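Long-range contacts in endo-beta-1,4-mannanase (Alicyclobacillus acidocaldarius, PDB 4CD6), which probably hydrolyses internal beta-1,4-mannosidic bonds of mannans, as a TIM-barrel enzyme of glycoside hydrolase family 113: residues Leu227-Val232 / Lys276-Trp281; Gly149-Thr154 / Asn180-Arg185; Leu280-Trp285 / Gly297-Tyr302. One frame throughout, in Å; residues are numbered along the deposited sequence.

How the interactions relate
All three contacts lie in one closed barrel of eight parallel strands and meet at the sugar mimic IFM, whose O4 carries the mannose BMA. Interaction 1 pairs strands 227-232 and 275-283, interaction 2 pairs strands 145-150 and 176-182, and interaction 3 continues from the end of strand 275-283 into the loop after it. Interactions 1 and 2, with centres 13 Å apart, touch directly: Glu231 OE1 and Glu151 OE2 approach to 3.5 Å beside the piperidine nitrogen. Interactions 1 and 3 share Leu280 and Trp281, and both reach BMA. Interactions 2 and 3, with centres 21 Å apart, do not touch each other, but both contact the same piperidine.

Interaction 1: Leu227-Val232 / Lys276-Trp281; sequences LFFMEV and KGYMLW. With IFM (5-hydroxymethyl-3,4-dihydroxypiperidine), chain B; BMA (beta-D-mannopyranose), chain C.
Glu231 and Trp281 extend side by side, and the carboxylate lies flat on the indole, the two planes 13° apart and Glu231 CD 3.4 Å from Trp281 CE3. IFM C5 occupies the same indole face, also toward the rim, so carboxylate and piperidine share one aromatic floor. Glu231 OE1 accepts a hydrogen bond from IFM N (2.7 Å), while Trp281 NE1 makes a weak, bent one to BMA O2 at the ring's edge. From CG onward the Glu231 chain is extended (chi2 -172°), which carries its head out to the ligand. Tyr203 also binds OE1 and Lys93 forms a salt bridge with OE2, so both oxygens are held and the carboxylate's rotation is fixed. Glu231 lies near the end of strand 227-232, seventh in the barrel, a position consistent with the nucleophile of clan GH-A glycosidases.

Behind this pair runs a parallel ladder. Trp281 N binds Val232 O and Met279 N binds Phe229 O, both at 2.8 Å. Phe229 N to Gly277 O (2.9 Å) and Lys276 N to Leu227 O (2.9 Å) are the straighter, earlier rungs; past the corner at Met230 and Glu231, Val232 N reaches Met279 O only weakly. Val232 CG1 packs on Leu280 CD2 at 3.6 Å, and the edge of the Phe229 ring meets Tyr278.

Met230 and Met279 lie alongside each other, with Met230 reaching past strand 197-201 to Thr178 and Asn180 of strand 176-182. Val232, Tyr278 and Leu280 instead pack under helix 255-268, while strand 197-201 flanks strand 227-232.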
loop_
_atom_site.group_PDB
_atom_site.type_symbol
_atom_site.label_atom_id
_atom_site.label_comp_id
_atom_site.label_asym_id
_atom_site.label_seq_id
_atom_site.Cartn_x
_atom_site.Cartn_y
_atom_site.Cartn_z
ATOM N N LEU A 227 -7.920 5.036 11.441
ATOM C CA LEU A 227 -6.892 4.061 11.091
ATOM C C LEU A 227 -7.410 3.065 10.090
ATOM O O LEU A 227 -8.491 2.504 10.278
ATOM C CB LEU A 227 -6.398 3.338 12.344
ATOM C CG LEU A 227 -5.196 2.402 12.201
ATOM C CD1 LEU A 227 -4.356 2.338 13.474
ATOM C CD2 LEU A 227 -5.577 1.005 11.757
ATOM N N PHE A 228 -6.606 2.787 9.045
ATOM C CA PHE A 228 -6.950 1.712 8.120
ATOM C C PHE A 228 -5.717 0.921 7.728
ATOM O O PHE A 228 -4.601 1.245 8.119
ATOM C CB PHE A 228 -7.759 2.185 6.918
ATOM C CG PHE A 228 -6.970 2.884 5.851
ATOM C CD1 PHE A 228 -6.590 4.189 5.993
ATOM C CD2 PHE A 228 -6.674 2.235 4.670
ATOM C CE1 PHE A 228 -5.875 4.838 4.982
ATOM C CE2 PHE A 228 -5.977 2.873 3.661
ATOM C CZ PHE A 228 -5.587 4.176 3.807
ATOM N N PHE A 229 -5.932 -0.129 6.958
ATOM C CA PHE A 229 -4.807 -0.968 6.514
ATOM C C PHE A 229 -4.495 -0.628 5.064
ATOM O O PHE A 229 -5.317 -0.879 4.191
ATOM C CB PHE A 229 -5.165 -2.427 6.669
ATOM C CG PHE A 229 -5.518 -2.840 8.091
ATOM C CD1 PHE A 229 -4.907 -2.258 9.195
ATOM C CD2 PHE A 229 -6.427 -3.878 8.301
ATOM C CE1 PHE A 229 -5.225 -2.664 10.497
ATOM C CE2 PHE A 229 -6.729 -4.292 9.575
ATOM C CZ PHE A 229 -6.120 -3.694 10.673
ATOM N N MET A 230 -3.327 0.004 4.828
ATOM C CA MET A 230 -2.940 0.353 3.467
ATOM C C MET A 230 -2.381 -0.856 2.733
ATOM O O MET A 230 -2.388 -0.865 1.515
ATOM C CB MET A 230 -1.920 1.493 3.413
ATOM C CG MET A 230 -2.481 2.876 3.047
ATOM S SD MET A 230 -3.284 2.954 1.426
ATOM C CE MET A 230 -2.086 2.158 0.415
ATOM N N GLU A 231 -1.925 -1.859 3.463
ATOM C CA GLU A 231 -1.691 -3.183 2.864
ATOM C C GLU A 231 -2.192 -4.222 3.831
ATOM O O GLU A 231 -1.916 -4.169 5.022
ATOM C CB GLU A 231 -0.206 -3.491 2.613
ATOM C CG GLU A 231 0.526 -2.515 1.747
ATOM C CD GLU A 231 1.926 -2.987 1.376
ATOM O OE1 GLU A 231 2.256 -4.186 1.542
ATOM O OE2 GLU A 231 2.699 -2.140 0.893
ATOM N N VAL A 232 -2.875 -5.215 3.295
ATOM C CA VAL A 232 -3.150 -6.417 4.051
ATOM C C VAL A 232 -3.424 -7.534 3.059
ATOM O O VAL A 232 -4.064 -7.319 2.026
ATOM C CB VAL A 232 -4.296 -6.182 5.067
ATOM C CG1 VAL A 232 -5.611 -5.895 4.371
ATOM C CG2 VAL A 232 -4.364 -7.327 6.065
ATOM N N LYS A 276 -11.266 2.429 9.505
ATOM C CA LYS A 276 -11.764 2.802 8.166
ATOM C C LYS A 276 -11.486 1.806 7.016
ATOM O O LYS A 276 -11.716 2.130 5.856
ATOM C CB LYS A 276 -11.259 4.196 7.810
ATOM C CG LYS A 276 -12.000 5.293 8.583
ATOM C CD LYS A 276 -13.396 5.568 8.015
ATOM C CE LYS A 276 -14.061 6.672 8.796
ATOM N NZ LYS A 276 -15.466 6.810 8.379
ATOM N N GLY A 277 -11.046 0.592 7.328
ATOM C CA GLY A 277 -11.058 -0.460 6.321
ATOM C C GLY A 277 -9.745 -1.012 5.774
ATOM O O GLY A 277 -8.696 -0.964 6.420
ATOM N N TYR A 278 -9.855 -1.528 4.553
ATOM C CA TYR A 278 -8.893 -2.519 4.018
ATOM C C TYR A 278 -8.470 -2.187 2.609
ATOM O O TYR A 278 -9.324 -2.150 1.697
ATOM C CB TYR A 278 -9.591 -3.847 3.933
ATOM C CG TYR A 278 -10.207 -4.395 5.213
ATOM C CD1 TYR A 278 -9.456 -5.091 6.123
ATOM C CD2 TYR A 278 -11.556 -4.245 5.474
ATOM C CE1 TYR A 278 -10.019 -5.613 7.283
ATOM C CE2 TYR A 278 -12.134 -4.770 6.619
ATOM C CZ TYR A 278 -11.359 -5.443 7.521
ATOM O OH TYR A 278 -11.928 -5.982 8.658
ATOM N N MET A 279 -7.165 -1.948 2.416
ATOM C CA MET A 279 -6.604 -1.834 1.075
ATOM C C MET A 279 -5.794 -3.126 0.858
ATOM O O MET A 279 -4.695 -3.326 1.390
ATOM C CB MET A 279 -5.739 -0.592 0.958
ATOM C CG MET A 279 -5.461 -0.179 -0.458
ATOM S SD MET A 279 -6.821 0.638 -1.287
ATOM C CE MET A 279 -6.895 2.196 -0.436
ATOM N N LEU A 280 -6.401 -4.031 0.127
ATOM C CA LEU A 280 -5.846 -5.362 -0.011
ATOM C C LEU A 280 -4.590 -5.365 -0.875
ATOM O O LEU A 280 -4.401 -4.511 -1.729
ATOM C CB LEU A 280 -6.900 -6.333 -0.552
ATOM C CG LEU A 280 -8.189 -6.519 0.285
ATOM C CD1 LEU A 280 -9.039 -7.656 -0.271
ATOM C CD2 LEU A 280 -7.892 -6.735 1.741
ATOM N N TRP A 281 -3.734 -6.347 -0.594
ATOM C CA TRP A 281 -2.475 -6.570 -1.325
ATOM C C TRP A 281 -2.619 -7.956 -1.908
ATOM O O TRP A 281 -2.781 -8.888 -1.142
ATOM C CB TRP A 281 -1.276 -6.544 -0.383
ATOM C CG TRP A 281 0.030 -6.500 -1.098
ATOM C CD1 TRP A 281 0.812 -7.580 -1.452
ATOM C CD2 TRP A 281 0.713 -5.343 -1.588
ATOM N NE1 TRP A 281 1.922 -7.153 -2.117
ATOM C CE2 TRP A 281 1.888 -5.786 -2.209
ATOM C CE3 TRP A 281 0.444 -3.970 -1.553
ATOM C CZ2 TRP A 281 2.783 -4.907 -2.804
ATOM C CZ3 TRP A 281 1.337 -3.098 -2.128
ATOM C CH2 TRP A 281 2.499 -3.565 -2.746
HETATM O O4 IFM B . 5.251 -6.970 -1.731
HETATM C C4 IFM B . 5.580 -6.490 -0.414
HETATM C C3 IFM B . 5.761 -4.980 -0.498
HETATM O O3 IFM B . 6.967 -4.720 -1.229
HETATM C C2 IFM B . 5.776 -4.266 0.864
HETATM N N IFM B . 4.861 -4.887 1.827
HETATM C C1 IFM B . 4.765 -6.351 1.929
HETATM C C5 IFM B . 4.456 -6.893 0.543
HETATM C C6 IFM B . 4.141 -8.389 0.546
HETATM O O6 IFM B . 5.256 -9.216 0.910
HETATM C C1 BMA C . 6.028 -7.829 -2.561
HETATM C C2 BMA C . 5.284 -8.567 -3.661
HETATM C C3 BMA C . 6.350 -9.150 -4.583
HETATM C C4 BMA C . 7.272 -8.040 -5.071
HETATM C C5 BMA C . 7.834 -7.172 -3.932
HETATM C C6 BMA C . 8.683 -6.027 -4.502
HETATM O O2 BMA C . 4.394 -7.686 -4.385
HETATM O O3 BMA C . 5.767 -9.789 -5.716
HETATM O O4 BMA C . 8.365 -8.637 -5.761
HETATM O O5 BMA C . 6.743 -6.712 -3.110
HETATM O O6 BMA C . 9.171 -5.145 -3.477
#

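Interaction 2: Gly149-Thr154 / Asn180-Arg185; sequences GCEMTT and NCNHGR. With IFM (5-hydroxymethyl-3,4-dihydroxypiperidine), chain B.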
loop_
_atom_site.group_PDB
_atom_site.type_symbol
_atom_site.label_atom_id
_atom_site.label_comp_id
_atom_site.label_asym_id
_atom_site.label_seq_id
_atom_site.Cartn_x
_atom_site.Cartn_y
_atom_site.Cartn_z
ATOM N N GLY A 149 4.506 7.393 2.135
ATOM C CA GLY A 149 5.528 6.410 2.388
ATOM C C GLY A 149 4.963 5.087 2.842
ATOM O O GLY A 149 3.792 4.992 3.266
ATOM N N CYS A 150 5.822 4.076 2.776
ATOM C CA CYS A 150 5.441 2.705 2.999
ATOM C C CYS A 150 6.542 1.917 3.696
ATOM O O CYS A 150 7.598 1.652 3.110
ATOM C CB CYS A 150 5.122 2.057 1.651
ATOM S SG CYS A 150 4.585 0.372 1.785
ATOM N N GLU A 151 6.311 1.558 4.952
ATOM C CA GLU A 151 7.189 0.624 5.677
ATOM C C GLU A 151 8.610 1.142 5.910
ATOM O O GLU A 151 9.572 0.367 5.965
ATOM C CB GLU A 151 7.226 -0.734 4.959
ATOM C CG GLU A 151 5.898 -1.461 4.922
ATOM C CD GLU A 151 5.901 -2.719 4.109
ATOM O OE1 GLU A 151 7.006 -3.223 3.790
ATOM O OE2 GLU A 151 4.775 -3.222 3.836
ATOM N N MET A 152 8.762 2.447 6.058
ATOM C CA MET A 152 10.107 3.034 6.147
ATOM C C MET A 152 10.583 3.059 7.592
ATOM O O MET A 152 10.838 4.115 8.138
ATOM C CB MET A 152 10.160 4.423 5.526
ATOM C CG MET A 152 9.579 4.524 4.115
ATOM S SD MET A 152 10.420 3.495 2.929
ATOM C CE MET A 152 11.874 4.540 2.730
ATOM N N THR A 153 10.719 1.882 8.203
ATOM C CA THR A 153 11.016 1.809 9.630
ATOM C C THR A 153 12.264 2.557 10.076
ATOM O O THR A 153 12.200 3.319 11.033
ATOM C CB THR A 153 11.022 0.359 10.110
ATOM O OG1 THR A 153 9.720 -0.154 9.905
ATOM C CG2 THR A 153 11.350 0.272 11.595
ATOM N N THR A 154 13.367 2.404 9.351
ATOM C CA THR A 154 14.586 3.109 9.720
ATOM C C THR A 154 14.509 4.588 9.470
ATOM O O THR A 154 15.228 5.347 10.118
ATOM C CB THR A 154 15.823 2.545 9.012
ATOM O OG1 THR A 154 15.571 2.417 7.607
ATOM C CG2 THR A 154 16.157 1.188 9.599
ATOM N N ASN A 180 1.981 4.937 5.519
ATOM C CA ASN A 180 1.759 3.494 5.716
ATOM C C ASN A 180 2.961 2.919 6.436
ATOM O O ASN A 180 4.053 2.792 5.850
ATOM C CB ASN A 180 1.503 2.894 4.336
ATOM C CG ASN A 180 1.583 1.365 4.245
ATOM O OD1 ASN A 180 1.669 0.581 5.210
ATOM N ND2 ASN A 180 1.438 0.943 3.031
ATOM N N CYS A 181 2.803 2.640 7.733
ATOM C CA CYS A 181 3.879 2.091 8.515
ATOM C C CYS A 181 3.793 0.561 8.448
ATOM O O CYS A 181 2.797 0.023 8.007
ATOM C CB CYS A 181 3.806 2.574 9.953
ATOM S SG CYS A 181 2.464 1.894 10.930
ATOM N N ASN A 182 4.855 -0.123 8.857
ATOM C CA ASN A 182 4.833 -1.568 8.903
ATOM C C ASN A 182 4.009 -2.049 10.083
ATOM O O ASN A 182 3.863 -1.351 11.071
ATOM C CB ASN A 182 6.249 -2.077 9.070
ATOM C CG ASN A 182 6.399 -3.499 8.605
ATOM O OD1 ASN A 182 5.557 -4.004 7.877
ATOM N ND2 ASN A 182 7.433 -4.164 9.078
ATOM N N HIS A 183 3.512 -3.269 10.020
ATOM C CA HIS A 183 2.941 -3.864 11.205
ATOM C C HIS A 183 3.900 -3.778 12.393
ATOM O O HIS A 183 5.132 -3.928 12.260
ATOM C CB HIS A 183 2.529 -5.293 10.945
ATOM C CG HIS A 183 3.674 -6.187 10.623
ATOM N ND1 HIS A 183 4.150 -6.356 9.342
ATOM C CD2 HIS A 183 4.473 -6.915 11.427
ATOM C CE1 HIS A 183 5.179 -7.185 9.370
ATOM N NE2 HIS A 183 5.403 -7.529 10.622
ATOM N N GLY A 184 3.322 -3.487 13.557
ATOM C CA GLY A 184 4.054 -3.284 14.783
ATOM C C GLY A 184 4.665 -1.905 14.976
ATOM O O GLY A 184 5.340 -1.675 15.988
ATOM N N ARG A 185 4.486 -1.007 13.998
ATOM C CA ARG A 185 5.021 0.324 14.101
ATOM C C ARG A 185 3.967 1.368 14.370
ATOM O O ARG A 185 4.342 2.519 14.597
ATOM C CB ARG A 185 5.783 0.711 12.818
ATOM C CG ARG A 185 7.007 -0.137 12.602
ATOM C CD ARG A 185 8.083 0.147 13.631
ATOM N NE ARG A 185 8.517 1.541 13.534
ATOM C CZ ARG A 185 9.234 2.204 14.430
ATOM N NH1 ARG A 185 9.651 1.620 15.546
ATOM N NH2 ARG A 185 9.531 3.495 14.200
HETATM O O4 IFM B . 5.251 -6.970 -1.731
HETATM C C4 IFM B . 5.580 -6.490 -0.414
HETATM C C3 IFM B . 5.761 -4.980 -0.498
HETATM O O3 IFM B . 6.967 -4.720 -1.229
HETATM C C2 IFM B . 5.776 -4.266 0.864
HETATM N N IFM B . 4.861 -4.887 1.827
HETATM C C1 IFM B . 4.765 -6.351 1.929
HETATM C C5 IFM B . 4.456 -6.893 0.543
HETATM C C6 IFM B . 4.141 -8.389 0.546
HETATM O O6 IFM B . 5.256 -9.216 0.910
HETATM O O HOH W 1 7.364 1.119 9.143
HETATM O O HOH W 2 9.248 -2.693 10.938
#
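Gly149 O accepts the backbone N-H of Asn180 at 2.9 Å, near the C-terminal end of the parallel pairing of strands 145-150 and 176-182. Cys150 sits opposite Asn180 in register, their side chains on one face of the sheet; the Cys150 CA also makes a C-H...O contact to Asn180 O (3.2 Å). That same oxygen takes a nearly straight bond from Glu151 N (2.7 Å), the last rung before the strand gives way to loop.

Glu151 has a positive phi of 65°, and its side chain, extended beyond CG, heads for the ligand. On the way Glu151 CG passes 3.9 Å from Asn182 OD1, with the carboxylate and amide planes inclined at 35°. Glu151 OE2 accepts from IFM N (2.6 Å) and also binds Ser201; Trp103 holds OE1. Met152 then centres an inverse gamma turn that swings the chain back toward the second segment.

Thr153 is where the loops meet. Its OG1, beside the backbone N (chi1 -62°), hydrogen-bonds two waters: one, at 2.8 Å from OG1, accepts from Asn182 N, and the other accepts from Asn182 ND2. Its methyl, CG2, thus anti to that N, lies over one face of the Arg185 guanidinium, 3.7 Å from Arg185 NE. A type II turn from Asn182 to Arg185, closed by Arg185 N to Asn182 O, brings the arginine round, and Glu156 pairs with its NE.

In an isofagomine-type ring such as IFM the nitrogen stands where a sugar has its anomeric carbon. Its hydrogen bonds to both Glu151 OE2 and Glu231 OE1 are consistent with a protonated, cationic amine. A carboxylate just beyond strand 145-150, the fourth, fits the general acid/base of clan GH-A.

Interaction 3: Leu280-Trp285 / Gly297-Tyr302; sequences LWEWPW and GSYCIY. With IFM (5-hydroxymethyl-3,4-dihydroxypiperidine), chain B; BMA (beta-D-mannopyranose), chain C.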
loop_
_atom_site.group_PDB
_atom_site.type_symbol
_atom_site.label_atom_id
_atom_site.label_comp_id
_atom_site.label_asym_id
_atom_site.label_seq_id
_atom_site.Cartn_x
_atom_site.Cartn_y
_atom_site.Cartn_z
ATOM N N LEU A 280 -6.401 -4.031 0.127
ATOM C CA LEU A 280 -5.846 -5.362 -0.011
ATOM C C LEU A 280 -4.590 -5.365 -0.875
ATOM O O LEU A 280 -4.401 -4.511 -1.729
ATOM C CB LEU A 280 -6.900 -6.333 -0.552
ATOM C CG LEU A 280 -8.189 -6.519 0.285
ATOM C CD1 LEU A 280 -9.039 -7.656 -0.271
ATOM C CD2 LEU A 280 -7.892 -6.735 1.741
ATOM N N TRP A 281 -3.734 -6.347 -0.594
ATOM C CA TRP A 281 -2.475 -6.570 -1.325
ATOM C C TRP A 281 -2.619 -7.956 -1.908
ATOM O O TRP A 281 -2.781 -8.888 -1.142
ATOM C CB TRP A 281 -1.276 -6.544 -0.383
ATOM C CG TRP A 281 0.030 -6.500 -1.098
ATOM C CD1 TRP A 281 0.812 -7.580 -1.452
ATOM C CD2 TRP A 281 0.713 -5.343 -1.588
ATOM N NE1 TRP A 281 1.922 -7.153 -2.117
ATOM C CE2 TRP A 281 1.888 -5.786 -2.209
ATOM C CE3 TRP A 281 0.444 -3.970 -1.553
ATOM C CZ2 TRP A 281 2.783 -4.907 -2.804
ATOM C CZ3 TRP A 281 1.337 -3.098 -2.128
ATOM C CH2 TRP A 281 2.499 -3.565 -2.746
ATOM N N GLU A 282 -2.621 -8.147 -3.227
ATOM C CA GLU A 282 -2.484 -7.164 -4.284
ATOM C C GLU A 282 -3.095 -7.762 -5.542
ATOM O O GLU A 282 -3.506 -8.935 -5.552
ATOM C CB GLU A 282 -0.998 -6.815 -4.537
ATOM C CG GLU A 282 -0.178 -8.037 -4.991
ATOM C CD GLU A 282 1.248 -7.734 -5.374
ATOM O OE1 GLU A 282 1.503 -6.675 -5.965
ATOM O OE2 GLU A 282 2.105 -8.606 -5.133
ATOM N N TRP A 283 -3.088 -6.975 -6.611
ATOM C CA TRP A 283 -3.672 -7.361 -7.909
ATOM C C TRP A 283 -2.657 -7.071 -9.002
ATOM O O TRP A 283 -2.162 -5.975 -9.093
ATOM C CB TRP A 283 -4.931 -6.531 -8.137
ATOM C CG TRP A 283 -5.915 -7.046 -9.181
ATOM C CD1 TRP A 283 -5.894 -6.798 -10.514
ATOM C CD2 TRP A 283 -7.092 -7.824 -8.934
ATOM N NE1 TRP A 283 -6.976 -7.396 -11.133
ATOM C CE2 TRP A 283 -7.718 -8.046 -10.180
ATOM C CE3 TRP A 283 -7.659 -8.387 -7.783
ATOM C CZ2 TRP A 283 -8.901 -8.767 -10.299
ATOM C CZ3 TRP A 283 -8.833 -9.125 -7.913
ATOM C CH2 TRP A 283 -9.447 -9.294 -9.160
ATOM N N PRO A 284 -2.315 -8.067 -9.846
ATOM C CA PRO A 284 -1.275 -7.852 -10.854
ATOM C C PRO A 284 -1.732 -7.081 -12.084
ATOM O O PRO A 284 -2.887 -7.190 -12.455
ATOM C CB PRO A 284 -0.922 -9.277 -11.271
ATOM C CG PRO A 284 -2.217 -10.025 -11.127
ATOM C CD PRO A 284 -2.954 -9.374 -9.969
ATOM N N TRP A 285 -0.834 -6.341 -12.737
ATOM C CA TRP A 285 -1.193 -5.709 -14.020
ATOM C C TRP A 285 -1.479 -6.772 -15.098
ATOM O O TRP A 285 -2.271 -6.527 -16.012
ATOM C CB TRP A 285 -0.133 -4.704 -14.503
ATOM C CG TRP A 285 1.167 -5.303 -14.906
ATOM C CD1 TRP A 285 2.303 -5.348 -14.172
ATOM C CD2 TRP A 285 1.469 -5.934 -16.169
ATOM N NE1 TRP A 285 3.302 -5.987 -14.887
ATOM C CE2 TRP A 285 2.813 -6.338 -16.119
ATOM C CE3 TRP A 285 0.730 -6.168 -17.340
ATOM C CZ2 TRP A 285 3.446 -7.006 -17.188
ATOM C CZ3 TRP A 285 1.366 -6.835 -18.406
ATOM C CH2 TRP A 285 2.703 -7.233 -18.313
ATOM N N GLY A 297 0.181 -19.161 -6.513
ATOM C CA GLY A 297 0.646 -18.959 -5.131
ATOM C C GLY A 297 0.775 -17.491 -4.679
ATOM O O GLY A 297 1.282 -17.210 -3.586
ATOM N N SER A 298 0.320 -16.557 -5.514
ATOM C CA SER A 298 0.502 -15.131 -5.238
ATOM C C SER A 298 -0.470 -14.608 -4.185
ATOM O O SER A 298 -1.329 -15.343 -3.673
ATOM C CB SER A 298 0.374 -14.299 -6.514
ATOM O OG SER A 298 -0.981 -14.118 -6.875
ATOM N N TYR A 299 -0.289 -13.333 -3.856
ATOM C CA TYR A 299 -1.221 -12.587 -2.997
ATOM C C TYR A 299 -2.594 -12.351 -3.640
ATOM O O TYR A 299 -3.567 -12.002 -2.943
ATOM C CB TYR A 299 -0.589 -11.230 -2.653
ATOM C CG TYR A 299 0.457 -11.282 -1.597
ATOM C CD1 TYR A 299 0.121 -11.215 -0.259
ATOM C CD2 TYR A 299 1.817 -11.333 -1.928
ATOM C CE1 TYR A 299 1.103 -11.239 0.732
ATOM C CE2 TYR A 299 2.789 -11.344 -0.951
ATOM C CZ TYR A 299 2.441 -11.314 0.378
ATOM O OH TYR A 299 3.444 -11.352 1.344
ATOM N N CYS A 300 -2.695 -12.475 -4.952
ATOM C CA CYS A 300 -3.965 -12.209 -5.620
ATOM C C CYS A 300 -5.068 -13.170 -5.136
ATOM O O CYS A 300 -4.839 -14.366 -4.957
ATOM C CB CYS A 300 -3.822 -12.242 -7.148
ATOM S SG CYS A 300 -5.250 -11.568 -7.999
ATOM N N ILE A 301 -6.256 -12.625 -4.880
ATOM C CA ILE A 301 -7.379 -13.444 -4.451
ATOM C C ILE A 301 -8.240 -13.933 -5.622
ATOM O O ILE A 301 -9.127 -14.756 -5.417
ATOM C CB ILE A 301 -8.287 -12.727 -3.431
ATOM C CG1 ILE A 301 -8.947 -11.472 -4.020
ATOM C CG2 ILE A 301 -7.501 -12.400 -2.165
ATOM C CD1 ILE A 301 -9.876 -10.806 -3.027
ATOM N N TYR A 302 -7.989 -13.425 -6.832
ATOM C CA TYR A 302 -8.861 -13.675 -8.005
ATOM C C TYR A 302 -8.961 -15.156 -8.325
ATOM O O TYR A 302 -7.939 -15.821 -8.475
ATOM C CB TYR A 302 -8.282 -12.954 -9.228
ATOM C CG TYR A 302 -9.102 -13.004 -10.519
ATOM C CD1 TYR A 302 -10.389 -12.460 -10.578
ATOM C CD2 TYR A 302 -8.559 -13.552 -11.691
ATOM C CE1 TYR A 302 -11.116 -12.467 -11.753
ATOM C CE2 TYR A 302 -9.283 -13.577 -12.881
ATOM C CZ TYR A 302 -10.554 -13.027 -12.912
ATOM O OH TYR A 302 -11.270 -13.045 -14.081
HETATM O O4 IFM B . 5.251 -6.970 -1.731
HETATM C C4 IFM B . 5.580 -6.490 -0.414
HETATM C C3 IFM B . 5.761 -4.980 -0.498
HETATM O O3 IFM B . 6.967 -4.720 -1.229
HETATM C C2 IFM B . 5.776 -4.266 0.864
HETATM N N IFM B . 4.861 -4.887 1.827
HETATM C C1 IFM B . 4.765 -6.351 1.929
HETATM C C5 IFM B . 4.456 -6.893 0.543
HETATM C C6 IFM B . 4.141 -8.389 0.546
HETATM O O6 IFM B . 5.256 -9.216 0.910
HETATM C C1 BMA C . 6.028 -7.829 -2.561
HETATM C C2 BMA C . 5.284 -8.567 -3.661
HETATM C C3 BMA C . 6.350 -9.150 -4.583
HETATM C C4 BMA C . 7.272 -8.040 -5.071
HETATM C C5 BMA C . 7.834 -7.172 -3.932
HETATM C C6 BMA C . 8.683 -6.027 -4.502
HETATM O O2 BMA C . 4.394 -7.686 -4.385
HETATM O O3 BMA C . 5.767 -9.789 -5.716
HETATM O O4 BMA C . 8.365 -8.637 -5.761
HETATM O O5 BMA C . 6.743 -6.712 -3.110
HETATM O O6 BMA C . 9.171 -5.145 -3.477
HETATM O O HOH W 3 -3.952 -11.277 -0.414
HETATM O O HOH W 4 1.374 -11.241 -5.462
HETATM O O HOH W 5 -5.796 -9.907 -3.849
#
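Trp281 drives an edge of its indole into the face of Tyr299, a T-shaped pair with planes at 86° in which Trp281 CD1 comes to 3.7 Å from Tyr299 CG. Trp283 and Tyr302 make a second aromatic contact, neither stacked nor edge-on, in which Trp283 CH2 touches Tyr302 CD1 at 3.6 Å. Sulfur adds a third: Cys300 SG sits over the six-membered ring of Trp283, 25° off its normal, and at 3.7 Å from Pro284 CD. Its thiol also accepts from the backbone N of Tyr302. Farther back, Leu280 and Ile301 meet through their terminal methyls.

The peptide between Trp281 and Glu282 is cis, a non-proline cis bond found at the end of the eighth strand, here 275-283, in many clan GH-A barrels. With it, Trp281 and Glu282 both reach the ligand, Glu282 CB lying on the indole face opposite IFM C5. The loop 297-302, leading to helix 305-318, closes against this corner and includes an ST turn, Cys300 N to Ser298 OG.

No direct hydrogen bond joins the two segments, and Glu282 N, buried near Tyr299 CB, has no partner. Waters bridge instead: one donates to Glu282 OE2 and accepts from Tyr299 N, another donates to Glu282 O and Tyr299 O while accepting from Ile301 N. Cys300 CA adds a C-H...O contact to Glu282 O (3.3 Å).

At the ligand, Glu282 CG lies between backbone N and carbonyl carbon (chi1 62°), and the extended chain beyond takes OE2 to BMA O2, which donates to it (2.6 Å). Tyr299 OH, hydrogen-bonded to Pro244 O, lies 2.8 Å from IFM O6. With an alanine in place of Tyr299, the Trp281 edge would probably lose the face it packs on and be freer to shift beneath the piperidine, with Pro244 O left without its hydroxyl mate.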